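Local atomic coordinates of polymerase cofactor VP35 (Reston ebolavirus, PDB entry 3KS8), a protein that binds double-stranded RNA, which probably hides viral RNA from interferon-inducing host sensors, and serves as a cofactor of the viral polymerase. Residues A105-S110 / Q118-Q123; I124-P129 / I164-V169; P136-I141 / L171-D176. One frame throughout, in Å; residues are numbered along the deposited sequence.

Interaction 1 (A105-S110 / Q118-Q123); sequences AEFQAS and QCALIQ. With nucleotides of chain B; nucleotides of chain A.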
loop_
_atom_site.group_PDB
_atom_site.type_symbol
_atom_site.label_atom_id
_atom_site.label_comp_id
_atom_site.label_asym_id
_atom_site.label_seq_id
_atom_site.Cartn_x
_atom_site.Cartn_y
_atom_site.Cartn_z
ATOM N N ALA D 105 -5.459 -14.629 -2.244
ATOM C CA ALA D 105 -6.688 -13.862 -2.345
ATOM C C ALA D 105 -6.377 -12.369 -2.480
ATOM O O ALA D 105 -6.953 -11.678 -3.316
ATOM C CB ALA D 105 -7.550 -14.127 -1.134
ATOM N N GLU D 106 -5.453 -11.868 -1.663
ATOM C CA GLU D 106 -5.045 -10.467 -1.774
ATOM C C GLU D 106 -4.369 -10.176 -3.119
ATOM O O GLU D 106 -4.553 -9.101 -3.707
ATOM C CB GLU D 106 -4.131 -10.072 -0.621
ATOM C CG GLU D 106 -3.654 -8.644 -0.713
ATOM C CD GLU D 106 -4.796 -7.645 -0.667
ATOM O OE1 GLU D 106 -4.804 -6.717 -1.509
ATOM O OE2 GLU D 106 -5.681 -7.792 0.213
ATOM N N PHE D 107 -3.598 -11.129 -3.626
ATOM C CA PHE D 107 -2.988 -10.939 -4.939
ATOM C C PHE D 107 -4.074 -10.726 -5.991
ATOM O O PHE D 107 -3.982 -9.806 -6.798
ATOM C CB PHE D 107 -2.094 -12.127 -5.318
ATOM C CG PHE D 107 -1.290 -11.903 -6.571
ATOM C CD1 PHE D 107 -0.256 -10.974 -6.595
ATOM C CD2 PHE D 107 -1.557 -12.623 -7.726
ATOM C CE1 PHE D 107 0.499 -10.756 -7.762
ATOM C CE2 PHE D 107 -0.810 -12.411 -8.896
ATOM C CZ PHE D 107 0.221 -11.480 -8.909
ATOM N N GLN D 108 -5.109 -11.565 -5.965
ATOM C CA GLN D 108 -6.205 -11.486 -6.942
ATOM C C GLN D 108 -7.011 -10.201 -6.787
ATOM O O GLN D 108 -7.346 -9.539 -7.769
ATOM C CB GLN D 108 -7.160 -12.682 -6.793
ATOM C CG GLN D 108 -6.558 -14.053 -7.112
ATOM C CD GLN D 108 -5.900 -14.101 -8.482
ATOM O OE1 GLN D 108 -6.151 -13.249 -9.339
ATOM N NE2 GLN D 108 -5.049 -15.102 -8.694
ATOM N N ALA D 109 -7.320 -9.856 -5.543
ATOM C CA ALA D 109 -8.126 -8.679 -5.259
ATOM C C ALA D 109 -7.438 -7.409 -5.729
ATOM O O ALA D 109 -8.109 -6.467 -6.147
ATOM C CB ALA D 109 -8.441 -8.598 -3.779
ATOM N N SER D 110 -6.106 -7.389 -5.681
ATOM C CA SER D 110 -5.365 -6.199 -6.085
ATOM C C SER D 110 -5.308 -6.082 -7.594
ATOM O O SER D 110 -5.286 -4.981 -8.141
ATOM C CB SER D 110 -3.949 -6.191 -5.495
ATOM O OG SER D 110 -3.998 -6.040 -4.087
ATOM N N GLN D 118 3.397 -6.089 -9.916
ATOM C CA GLN D 118 4.377 -5.519 -8.992
ATOM C C GLN D 118 3.679 -4.875 -7.791
ATOM O O GLN D 118 3.982 -5.182 -6.628
ATOM C CB GLN D 118 5.227 -4.461 -9.695
ATOM C CG GLN D 118 6.050 -4.991 -10.860
ATOM C CD GLN D 118 5.285 -5.129 -12.177
ATOM O OE1 GLN D 118 5.827 -5.653 -13.145
ATOM N NE2 GLN D 118 4.047 -4.651 -12.226
ATOM N N CYS D 119 2.750 -3.970 -8.081
ATOM C CA CYS D 119 2.002 -3.285 -7.039
ATOM C C CYS D 119 1.232 -4.285 -6.177
ATOM O O CYS D 119 1.111 -4.082 -4.981
ATOM C CB CYS D 119 1.042 -2.259 -7.651
ATOM S SG CYS D 119 0.163 -1.244 -6.443
ATOM N N ALA D 120 0.732 -5.367 -6.777
ATOM C CA ALA D 120 -0.056 -6.356 -6.048
ATOM C C ALA D 120 0.794 -7.038 -4.988
ATOM O O ALA D 120 0.344 -7.252 -3.857
ATOM C CB ALA D 120 -0.629 -7.396 -7.010
ATOM N N LEU D 121 2.021 -7.387 -5.370
ATOM C CA LEU D 121 2.994 -7.971 -4.451
ATOM C C LEU D 121 3.202 -7.033 -3.276
ATOM O O LEU D 121 3.185 -7.452 -2.121
ATOM C CB LEU D 121 4.313 -8.201 -5.173
ATOM C CG LEU D 121 4.201 -9.249 -6.282
ATOM C CD1 LEU D 121 5.467 -9.285 -7.111
ATOM C CD2 LEU D 121 3.900 -10.614 -5.688
ATOM N N ILE D 122 3.347 -5.750 -3.586
ATOM C CA ILE D 122 3.497 -4.725 -2.569
ATOM C C ILE D 122 2.269 -4.643 -1.636
ATOM O O ILE D 122 2.414 -4.460 -0.420
ATOM C CB ILE D 122 3.743 -3.372 -3.243
ATOM C CG1 ILE D 122 5.099 -3.396 -3.942
ATOM C CG2 ILE D 122 3.640 -2.241 -2.235
ATOM C CD1 ILE D 122 5.585 -2.054 -4.386
ATOM N N GLN D 123 1.070 -4.788 -2.196
ATOM C CA GLN D 123 -0.151 -4.701 -1.405
ATOM C C GLN D 123 -0.197 -5.825 -0.398
ATOM O O GLN D 123 -0.606 -5.635 0.747
ATOM C CB GLN D 123 -1.405 -4.777 -2.283
ATOM C CG GLN D 123 -1.517 -3.730 -3.383
ATOM C CD GLN D 123 -1.616 -2.306 -2.867
ATOM O OE1 GLN D 123 -1.942 -1.389 -3.618
ATOM N NE2 GLN D 123 -1.361 -2.113 -1.587
ATOM P P U B 18 1.689 3.372 2.242
ATOM O OP1 U B 18 0.798 3.045 3.380
ATOM O OP2 U B 18 3.081 2.896 2.248
ATOM O "O5'" U B 18 1.113 2.861 0.838
ATOM C "C5'" U B 18 -0.201 3.124 0.392
ATOM C "C4'" U B 18 -0.373 2.716 -1.060
ATOM O "O4'" U B 18 0.627 3.319 -1.927
ATOM C "C3'" U B 18 -0.178 1.238 -1.355
ATOM O "O3'" U B 18 -1.256 0.484 -0.839
ATOM C "C2'" U B 18 -0.131 1.301 -2.877
ATOM O "O2'" U B 18 -1.408 1.561 -3.459
ATOM C "C1'" U B 18 0.795 2.503 -3.080
ATOM N N1 U B 18 2.250 2.186 -3.245
ATOM C C2 U B 18 2.750 1.844 -4.487
ATOM O O2 U B 18 2.090 1.745 -5.504
ATOM N N3 U B 18 4.091 1.594 -4.521
ATOM C C4 U B 18 4.979 1.655 -3.481
ATOM O O4 U B 18 6.157 1.394 -3.694
ATOM C C5 U B 18 4.399 2.039 -2.222
ATOM C C6 U B 18 3.090 2.284 -2.158
ATOM O "O5'" A A 1 9.155 -0.618 -12.909
ATOM C "C5'" A A 1 8.395 -1.697 -13.457
ATOM C "C4'" A A 1 6.892 -1.486 -13.326
ATOM O "O4'" A A 1 6.394 -2.209 -12.167
ATOM C "C3'" A A 1 6.420 -0.054 -13.111
ATOM O "O3'" A A 1 6.211 0.623 -14.346
ATOM C "C2'" A A 1 5.125 -0.247 -12.319
ATOM O "O2'" A A 1 4.001 -0.627 -13.096
ATOM C "C1'" A A 1 5.549 -1.374 -11.391
ATOM N N9 A A 1 6.302 -0.923 -10.223
ATOM C C8 A A 1 7.665 -0.959 -10.066
ATOM N N7 A A 1 8.088 -0.489 -8.908
ATOM C C5 A A 1 6.922 -0.119 -8.261
ATOM C C6 A A 1 6.694 0.444 -6.993
ATOM N N6 A A 1 7.675 0.743 -6.133
ATOM N N1 A A 1 5.410 0.697 -6.653
ATOM C C2 A A 1 4.432 0.401 -7.520
ATOM N N3 A A 1 4.521 -0.138 -8.743
ATOM C C4 A A 1 5.807 -0.376 -9.056
#
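Phe107, on helix 100-112, and Ala120, on helix 117-127, form the apolar half of this contact between two successive helices of the helical part of the VP35 RNA-binding domain. The short axes approach to 8.6 Å with 134° between their N-to-C directions. Phe107 holds CG anti to its amide N (chi1 -172°), which carries the ring toward the partner helix. Its CD1 meets Ala120 CB at 3.6 Å, and its CE1 rests 4.0 Å from CD2 of Leu121, whose side chain runs alongside in the same direction. His75 meets the same ring edge-to-face. At Ser110 the backbones come nearest, with its CB 3.8 Å from Ala120 CB; the small methyl permits this closeness.

Polar atoms lie along the other flank. Ser110 OG bonds to Glu106 O at 3.1 Å, and that carbonyl also takes the helical bond from Ser110 N, the two donors coming from opposite faces of its plane. Ser110 OG also reaches across to Gln123 CB, 3.4 Å away. Glu106 bends at chi2, and its OE1 pairs with Arg127 of the same chain and OE2 with Arg166 of the second subunit, both as salt bridges.

Gln123 turns its amide away from the helix pair toward RNA: NE2 donates to O3' of U18 of chain B at 2.7 Å, with a nearly straight N-H...O angle of 165°. Cys119 and Ile122 approach bases at the duplex end, while Gln118 packs on the ribose of A1 of chain A. One side of helix 117-127 thus packs on helix 100-112 through small and apolar groups edged by polar atoms, while another meets the RNA end.

Interaction 2 (I124-P129 / I164-V169); sequences ITKRVP and IDRGWV. With nucleotides of chain B.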
loop_
_atom_site.group_PDB
_atom_site.type_symbol
_atom_site.label_atom_id
_atom_site.label_comp_id
_atom_site.label_asym_id
_atom_site.label_seq_id
_atom_site.Cartn_x
_atom_site.Cartn_y
_atom_site.Cartn_z
ATOM N N ILE D 124 0.217 -7.012 -0.817
ATOM C CA ILE D 124 0.329 -8.128 0.125
ATOM C C ILE D 124 1.169 -7.753 1.345
ATOM O O ILE D 124 0.774 -8.011 2.471
ATOM C CB ILE D 124 0.943 -9.375 -0.528
ATOM C CG1 ILE D 124 -0.026 -9.962 -1.560
ATOM C CG2 ILE D 124 1.246 -10.407 0.534
ATOM C CD1 ILE D 124 0.645 -10.750 -2.652
ATOM N N THR D 125 2.326 -7.138 1.131
ATOM C CA THR D 125 3.220 -6.851 2.248
ATOM C C THR D 125 2.560 -5.851 3.180
ATOM O O THR D 125 2.727 -5.911 4.393
ATOM C CB THR D 125 4.605 -6.328 1.765
ATOM O OG1 THR D 125 4.454 -5.063 1.115
ATOM C CG2 THR D 125 5.218 -7.287 0.780
ATOM N N LYS D 126 1.771 -4.950 2.611
ATOM C CA LYS D 126 1.149 -3.879 3.387
ATOM C C LYS D 126 -0.200 -4.255 3.981
ATOM O O LYS D 126 -0.647 -3.601 4.921
ATOM C CB LYS D 126 0.994 -2.636 2.522
ATOM C CG LYS D 126 2.314 -1.973 2.211
ATOM C CD LYS D 126 2.162 -0.860 1.226
ATOM C CE LYS D 126 3.518 -0.374 0.737
ATOM N NZ LYS D 126 4.280 0.342 1.771
ATOM N N ARG D 127 -0.841 -5.299 3.452
ATOM C CA ARG D 127 -2.206 -5.652 3.860
ATOM C C ARG D 127 -2.311 -6.970 4.624
ATOM O O ARG D 127 -3.176 -7.116 5.485
ATOM C CB ARG D 127 -3.135 -5.713 2.652
ATOM C CG ARG D 127 -3.556 -4.347 2.167
ATOM C CD ARG D 127 -4.261 -4.416 0.834
ATOM N NE ARG D 127 -4.378 -3.093 0.237
ATOM C CZ ARG D 127 -4.595 -2.871 -1.056
ATOM N NH1 ARG D 127 -4.722 -3.893 -1.894
ATOM N NH2 ARG D 127 -4.684 -1.625 -1.506
ATOM N N VAL D 128 -1.460 -7.940 4.308
ATOM C CA VAL D 128 -1.444 -9.182 5.075
ATOM C C VAL D 128 -0.537 -9.025 6.271
ATOM O O VAL D 128 0.670 -8.912 6.118
ATOM C CB VAL D 128 -0.978 -10.365 4.263
ATOM C CG1 VAL D 128 -1.173 -11.620 5.065
ATOM C CG2 VAL D 128 -1.770 -10.453 2.976
ATOM N N PRO D 129 -1.123 -9.030 7.475
ATOM C CA PRO D 129 -0.491 -8.535 8.712
ATOM C C PRO D 129 0.803 -9.254 9.117
ATOM O O PRO D 129 1.640 -8.685 9.831
ATOM C CB PRO D 129 -1.570 -8.751 9.774
ATOM C CG PRO D 129 -2.845 -9.010 9.022
ATOM C CD PRO D 129 -2.462 -9.590 7.710
ATOM N N ILE D 164 9.410 -5.290 6.133
ATOM C CA ILE D 164 9.046 -5.766 4.805
ATOM C C ILE D 164 7.971 -4.880 4.186
ATOM O O ILE D 164 8.004 -4.581 2.993
ATOM C CB ILE D 164 8.515 -7.211 4.824
ATOM C CG1 ILE D 164 9.535 -8.156 5.450
ATOM C CG2 ILE D 164 8.174 -7.660 3.401
ATOM C CD1 ILE D 164 9.153 -9.626 5.332
ATOM N N ASP D 165 7.009 -4.465 4.991
ATOM C CA ASP D 165 5.905 -3.674 4.470
ATOM C C ASP D 165 6.359 -2.242 4.162
ATOM O O ASP D 165 5.557 -1.422 3.724
ATOM C CB ASP D 165 4.778 -3.631 5.486
ATOM C CG ASP D 165 5.131 -2.782 6.680
ATOM O OD1 ASP D 165 5.918 -3.256 7.530
ATOM O OD2 ASP D 165 4.643 -1.632 6.751
ATOM N N ARG D 166 7.629 -1.931 4.415
ATOM C CA ARG D 166 8.178 -0.630 4.040
ATOM C C ARG D 166 9.088 -0.735 2.827
ATOM O O ARG D 166 9.700 0.247 2.433
ATOM C CB ARG D 166 8.934 0.008 5.201
ATOM C CG ARG D 166 8.029 0.600 6.283
ATOM C CD ARG D 166 7.668 2.053 5.981
ATOM N NE ARG D 166 6.225 2.294 6.043
ATOM C CZ ARG D 166 5.467 2.656 5.007
ATOM N NH1 ARG D 166 6.004 2.840 3.802
ATOM N NH2 ARG D 166 4.163 2.844 5.181
ATOM N N GLY D 167 9.176 -1.929 2.246
ATOM C CA GLY D 167 9.926 -2.135 1.019
ATOM C C GLY D 167 11.186 -2.988 1.157
ATOM O O GLY D 167 11.839 -3.297 0.158
ATOM N N TRP D 168 11.537 -3.371 2.384
ATOM C CA TRP D 168 12.719 -4.193 2.602
ATOM C C TRP D 168 12.410 -5.681 2.394
ATOM O O TRP D 168 11.804 -6.331 3.243
ATOM C CB TRP D 168 13.276 -3.938 4.001
ATOM C CG TRP D 168 13.696 -2.522 4.187
ATOM C CD1 TRP D 168 12.979 -1.522 4.782
ATOM C CD2 TRP D 168 14.934 -1.932 3.764
ATOM N NE1 TRP D 168 13.699 -0.346 4.760
ATOM C CE2 TRP D 168 14.902 -0.574 4.140
ATOM C CE3 TRP D 168 16.069 -2.423 3.110
ATOM C CZ2 TRP D 168 15.959 0.298 3.880
ATOM C CZ3 TRP D 168 17.114 -1.555 2.850
ATOM C CH2 TRP D 168 17.053 -0.212 3.234
ATOM N N VAL D 169 12.853 -6.206 1.259
ATOM C CA VAL D 169 12.493 -7.539 0.793
ATOM C C VAL D 169 13.274 -8.618 1.527
ATOM O O VAL D 169 12.696 -9.595 2.023
ATOM C CB VAL D 169 12.786 -7.661 -0.721
ATOM C CG1 VAL D 169 12.413 -9.042 -1.247
ATOM C CG2 VAL D 169 12.054 -6.563 -1.489
ATOM P P U B 18 1.689 3.372 2.242
ATOM O OP1 U B 18 0.798 3.045 3.380
ATOM O OP2 U B 18 3.081 2.896 2.248
ATOM O "O5'" U B 18 1.113 2.861 0.838
ATOM C "C5'" U B 18 -0.201 3.124 0.392
ATOM C "C4'" U B 18 -0.373 2.716 -1.060
ATOM O "O4'" U B 18 0.627 3.319 -1.927
ATOM C "C3'" U B 18 -0.178 1.238 -1.355
ATOM O "O3'" U B 18 -1.256 0.484 -0.839
ATOM C "C2'" U B 18 -0.131 1.301 -2.877
ATOM O "O2'" U B 18 -1.408 1.561 -3.459
ATOM C "C1'" U B 18 0.795 2.503 -3.080
ATOM N N1 U B 18 2.250 2.186 -3.245
ATOM C C2 U B 18 2.750 1.844 -4.487
ATOM O O2 U B 18 2.090 1.745 -5.504
ATOM N N3 U B 18 4.091 1.594 -4.521
ATOM C C4 U B 18 4.979 1.655 -3.481
ATOM O O4 U B 18 6.157 1.394 -3.694
ATOM C C5 U B 18 4.399 2.039 -2.222
ATOM C C6 U B 18 3.090 2.284 -2.158
ATOM P P C B 17 6.149 6.693 3.814
ATOM O OP1 C B 17 5.575 6.531 5.172
ATOM O OP2 C B 17 7.324 5.915 3.350
ATOM O "O5'" C B 17 4.979 6.462 2.740
ATOM C "C5'" C B 17 3.770 7.213 2.837
ATOM C "C4'" C B 17 2.917 7.024 1.596
ATOM O "O4'" C B 17 3.596 7.532 0.416
ATOM C "C3'" C B 17 2.641 5.576 1.221
ATOM O "O3'" C B 17 1.666 4.970 2.048
ATOM C "C2'" C B 17 2.169 5.760 -0.212
ATOM O "O2'" C B 17 0.875 6.309 -0.311
ATOM C "C1'" C B 17 3.200 6.766 -0.714
ATOM N N1 C B 17 4.403 6.141 -1.367
ATOM C C2 C B 17 4.294 5.720 -2.703
ATOM O O2 C B 17 3.214 5.880 -3.277
ATOM N N3 C B 17 5.353 5.155 -3.330
ATOM C C4 C B 17 6.495 5.020 -2.652
ATOM N N4 C B 17 7.534 4.467 -3.289
ATOM C C5 C B 17 6.628 5.437 -1.289
ATOM C C6 C B 17 5.569 5.985 -0.683
#
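Thr125 and Lys126, near the C-terminal end of helix 117-127, meet the short 3-10 turn 164-166 that leads into strand 168-173, so the contact joins the helical and sheet parts of the VP35 RNA-binding domain. The nearest backbone pair is Thr125 and Asp165, with CA atoms 4.7 Å apart.

Thr125 faces the turn. Its CG2 methyl packs against CG2 of Ile164 at 4.0 Å, the two side chains crossing at roughly a right angle. OG1 sits between the backbone N and the carbonyl carbon, and it is hydrogen-bonded to the carbonyl of Ile122 one turn back. Thr125 O lies only 3.3 Å from Asp165 CB, which brings the methylene of the aspartate against the helix backbone.

Lys126 carries the polar link. Its chain stays extended as far as CE and then bends at chi4 (-70°), placing NZ between protein and RNA. NZ donates to Asp165 O at 2.9 Å, tilted about 21° from the carbonyl plane, and also to OP2 of U18 of chain B at 2.9 Å. The turn carbonyl thus helps position the ammonium group that grips the phosphate. Arg127 points away from the turn, and its NH1 forms a salt bridge with Glu106.

Across from Lys126, Arg166 bends at chi2 and chi3 to bring its guanidinium to the same phosphate. The two cations converge on one anionic oxygen, which should offset their mutual charge. One face of the guanidinium is covered by the C17 phosphate of chain B, whose OP1 stands over its centre, while the U18 phosphorus of chain B lies in plane at its edge. Arg166 NH2 donates to OP2 of U18 of chain B at 3.1 Å with an angle of 148°, while NH1 adds a weak bond to that oxygen at 3.3 Å.

Interaction 3 (P136-I141 / L171-D176); sequences PPIIHI and LFKMQD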
loop_
_atom_site.group_PDB
_atom_site.type_symbol
_atom_site.label_atom_id
_atom_site.label_comp_id
_atom_site.label_asym_id
_atom_site.label_seq_id
_atom_site.Cartn_x
_atom_site.Cartn_y
_atom_site.Cartn_z
ATOM N N PRO D 136 12.663 -8.953 7.377
ATOM C CA PRO D 136 13.111 -9.447 6.077
ATOM C C PRO D 136 14.094 -10.582 6.295
ATOM O O PRO D 136 14.994 -10.476 7.119
ATOM C CB PRO D 136 13.825 -8.245 5.457
ATOM C CG PRO D 136 13.434 -7.067 6.269
ATOM C CD PRO D 136 13.099 -7.569 7.630
ATOM N N PRO D 137 13.939 -11.669 5.554
ATOM C CA PRO D 137 14.826 -12.787 5.852
ATOM C C PRO D 137 16.279 -12.496 5.502
ATOM O O PRO D 137 16.541 -11.801 4.519
ATOM C CB PRO D 137 14.289 -13.903 4.959
ATOM C CG PRO D 137 13.575 -13.221 3.844
ATOM C CD PRO D 137 13.238 -11.821 4.271
ATOM N N ILE D 138 17.196 -13.043 6.302
ATOM C CA ILE D 138 18.626 -12.988 6.020
ATOM C C ILE D 138 18.933 -14.075 5.005
ATOM O O ILE D 138 18.433 -15.193 5.098
ATOM C CB ILE D 138 19.497 -13.238 7.280
ATOM C CG1 ILE D 138 19.251 -12.189 8.377
ATOM C CG2 ILE D 138 20.981 -13.214 6.915
ATOM C CD1 ILE D 138 17.799 -12.040 8.831
ATOM N N ILE D 139 19.745 -13.739 4.022
ATOM C CA ILE D 139 20.140 -14.677 2.998
ATOM C C ILE D 139 21.651 -14.605 2.892
ATOM O O ILE D 139 22.185 -13.609 2.412
ATOM C CB ILE D 139 19.504 -14.311 1.661
ATOM C CG1 ILE D 139 17.985 -14.449 1.769
ATOM C CG2 ILE D 139 20.055 -15.189 0.544
ATOM C CD1 ILE D 139 17.233 -13.904 0.573
ATOM N N HIS D 140 22.336 -15.643 3.374
ATOM C CA HIS D 140 23.801 -15.675 3.364
ATOM C C HIS D 140 24.362 -15.942 1.975
ATOM O O HIS D 140 24.044 -16.953 1.352
ATOM C CB HIS D 140 24.329 -16.719 4.344
ATOM C CG HIS D 140 24.148 -16.336 5.778
ATOM N ND1 HIS D 140 25.011 -15.484 6.433
ATOM C CD2 HIS D 140 23.197 -16.676 6.681
ATOM C CE1 HIS D 140 24.600 -15.317 7.678
ATOM N NE2 HIS D 140 23.500 -16.029 7.854
ATOM N N ILE D 141 25.191 -15.019 1.498
ATOM C CA ILE D 141 25.845 -15.151 0.207
ATOM C C ILE D 141 27.332 -14.884 0.374
ATOM O O ILE D 141 27.775 -14.417 1.428
ATOM C CB ILE D 141 25.249 -14.168 -0.816
ATOM C CG1 ILE D 141 25.581 -12.728 -0.447
ATOM C CG2 ILE D 141 23.745 -14.322 -0.866
ATOM C CD1 ILE D 141 25.149 -11.733 -1.499
ATOM N N LEU D 171 17.647 -9.415 3.314
ATOM C CA LEU D 171 18.943 -8.885 3.693
ATOM C C LEU D 171 20.034 -9.834 3.236
ATOM O O LEU D 171 20.097 -10.963 3.689
ATOM C CB LEU D 171 19.007 -8.677 5.204
ATOM C CG LEU D 171 17.976 -7.674 5.742
ATOM C CD1 LEU D 171 17.767 -7.872 7.248
ATOM C CD2 LEU D 171 18.384 -6.219 5.428
ATOM N N PHE D 172 20.870 -9.372 2.312
ATOM C CA PHE D 172 21.979 -10.161 1.801
ATOM C C PHE D 172 23.203 -9.989 2.678
ATOM O O PHE D 172 23.763 -8.899 2.746
ATOM C CB PHE D 172 22.292 -9.739 0.374
ATOM C CG PHE D 172 21.190 -10.054 -0.580
ATOM C CD1 PHE D 172 20.863 -11.375 -0.857
ATOM C CD2 PHE D 172 20.457 -9.043 -1.183
ATOM C CE1 PHE D 172 19.827 -11.684 -1.720
ATOM C CE2 PHE D 172 19.417 -9.351 -2.052
ATOM C CZ PHE D 172 19.107 -10.674 -2.320
ATOM N N LYS D 173 23.601 -11.065 3.356
ATOM C CA LYS D 173 24.775 -11.049 4.229
ATOM C C LYS D 173 25.955 -11.737 3.552
ATOM O O LYS D 173 25.921 -12.928 3.276
ATOM C CB LYS D 173 24.454 -11.729 5.556
ATOM C CG LYS D 173 25.501 -11.487 6.622
ATOM C CD LYS D 173 25.012 -11.907 7.997
ATOM C CE LYS D 173 26.160 -11.943 8.998
ATOM N NZ LYS D 173 26.963 -10.687 8.980
ATOM N N MET D 174 27.000 -10.973 3.282
ATOM C CA MET D 174 28.139 -11.476 2.526
ATOM C C MET D 174 29.259 -11.893 3.480
ATOM O O MET D 174 29.189 -11.628 4.682
ATOM C CB MET D 174 28.590 -10.398 1.538
ATOM C CG MET D 174 27.448 -9.954 0.640
ATOM S SD MET D 174 27.667 -8.379 -0.203
ATOM C CE MET D 174 26.571 -7.311 0.741
ATOM N N GLN D 175 30.289 -12.552 2.964
ATOM C CA GLN D 175 31.310 -13.119 3.844
ATOM C C GLN D 175 32.313 -12.094 4.350
ATOM O O GLN D 175 33.116 -12.402 5.221
ATOM C CB GLN D 175 32.022 -14.279 3.162
ATOM C CG GLN D 175 31.216 -15.549 3.237
ATOM C CD GLN D 175 31.564 -16.540 2.150
ATOM O OE1 GLN D 175 32.321 -16.237 1.217
ATOM N NE2 GLN D 175 31.007 -17.741 2.261
ATOM N N ASP D 176 32.262 -10.877 3.819
ATOM C CA ASP D 176 33.044 -9.771 4.380
ATOM C C ASP D 176 32.321 -9.015 5.521
ATOM O O ASP D 176 32.808 -7.984 5.999
ATOM C CB ASP D 176 33.439 -8.784 3.276
ATOM C CG ASP D 176 32.253 -8.328 2.443
ATOM O OD1 ASP D 176 32.287 -8.531 1.207
ATOM O OD2 ASP D 176 31.286 -7.779 3.022
#
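Ile138 to His140 pair in parallel with Leu171 to Lys173, forming the edge of the four-stranded mixed sheet: 138-140 is an outermost strand of the chain's sheet and 168-173 its neighbour. The short strand axes approach to 4.7 Å, with 30° between their directions.

Four backbone hydrogen bonds stitch the pair together. Leu171 N donates to Pro137 O, and Ile139 N to Leu171 O at 2.8 Å; Lys173 N then donates to Ile139 O, and Ile141 N to Lys173 O at 2.8 Å. Leu171 thus uses N and O to link Pro137 and Ile139, and Lys173 likewise links Ile139 and Ile141, the staggered pattern of parallel strands.

Apolar packing covers one face. Ile139 and Phe172 lie side by side, CB to CD1 at 4.1 Å, and Gln85 of helix 82-97 touches both. Beyond the strand, Ile141 takes chi1 of 68°, which sends CG1 to within 3.5 Å of Met174 CG while its CD1 reaches Phe172 CB.

The other face bears Ile138, Leu171, His140 and Lys173. Ile138 CG2 sits over one face of the imidazole, toward its rim, and the lysine methylenes run beside the ring, with Lys173 CD 3.4 Å from His140 CE1.

How the interactions relate
Interactions 1 and 2 are neighbours, with centres about 11 Å apart. Both draw on helix 117-127, and the salt bridge from Glu106 OE1 to Arg127 NH1 (2.9 Å) ties them directly. Interaction 3 shares strand 168-173 with interaction 2, their centres about 19 Å apart; the two touch where Pro136 and Pro137 pack on Trp168 and Val169. Interactions 1 and 3 do not touch: their centres are about 26 Å apart, on opposite sides of the chain's centre. Along the chain interaction 1 closes before the others open, whereas the segments of 2 and 3 alternate. Interaction 2 joins helices to sheet; with interaction 1 it lies beside the bound RNA, while interaction 3 stays about 15 Å from it at the nearest atom.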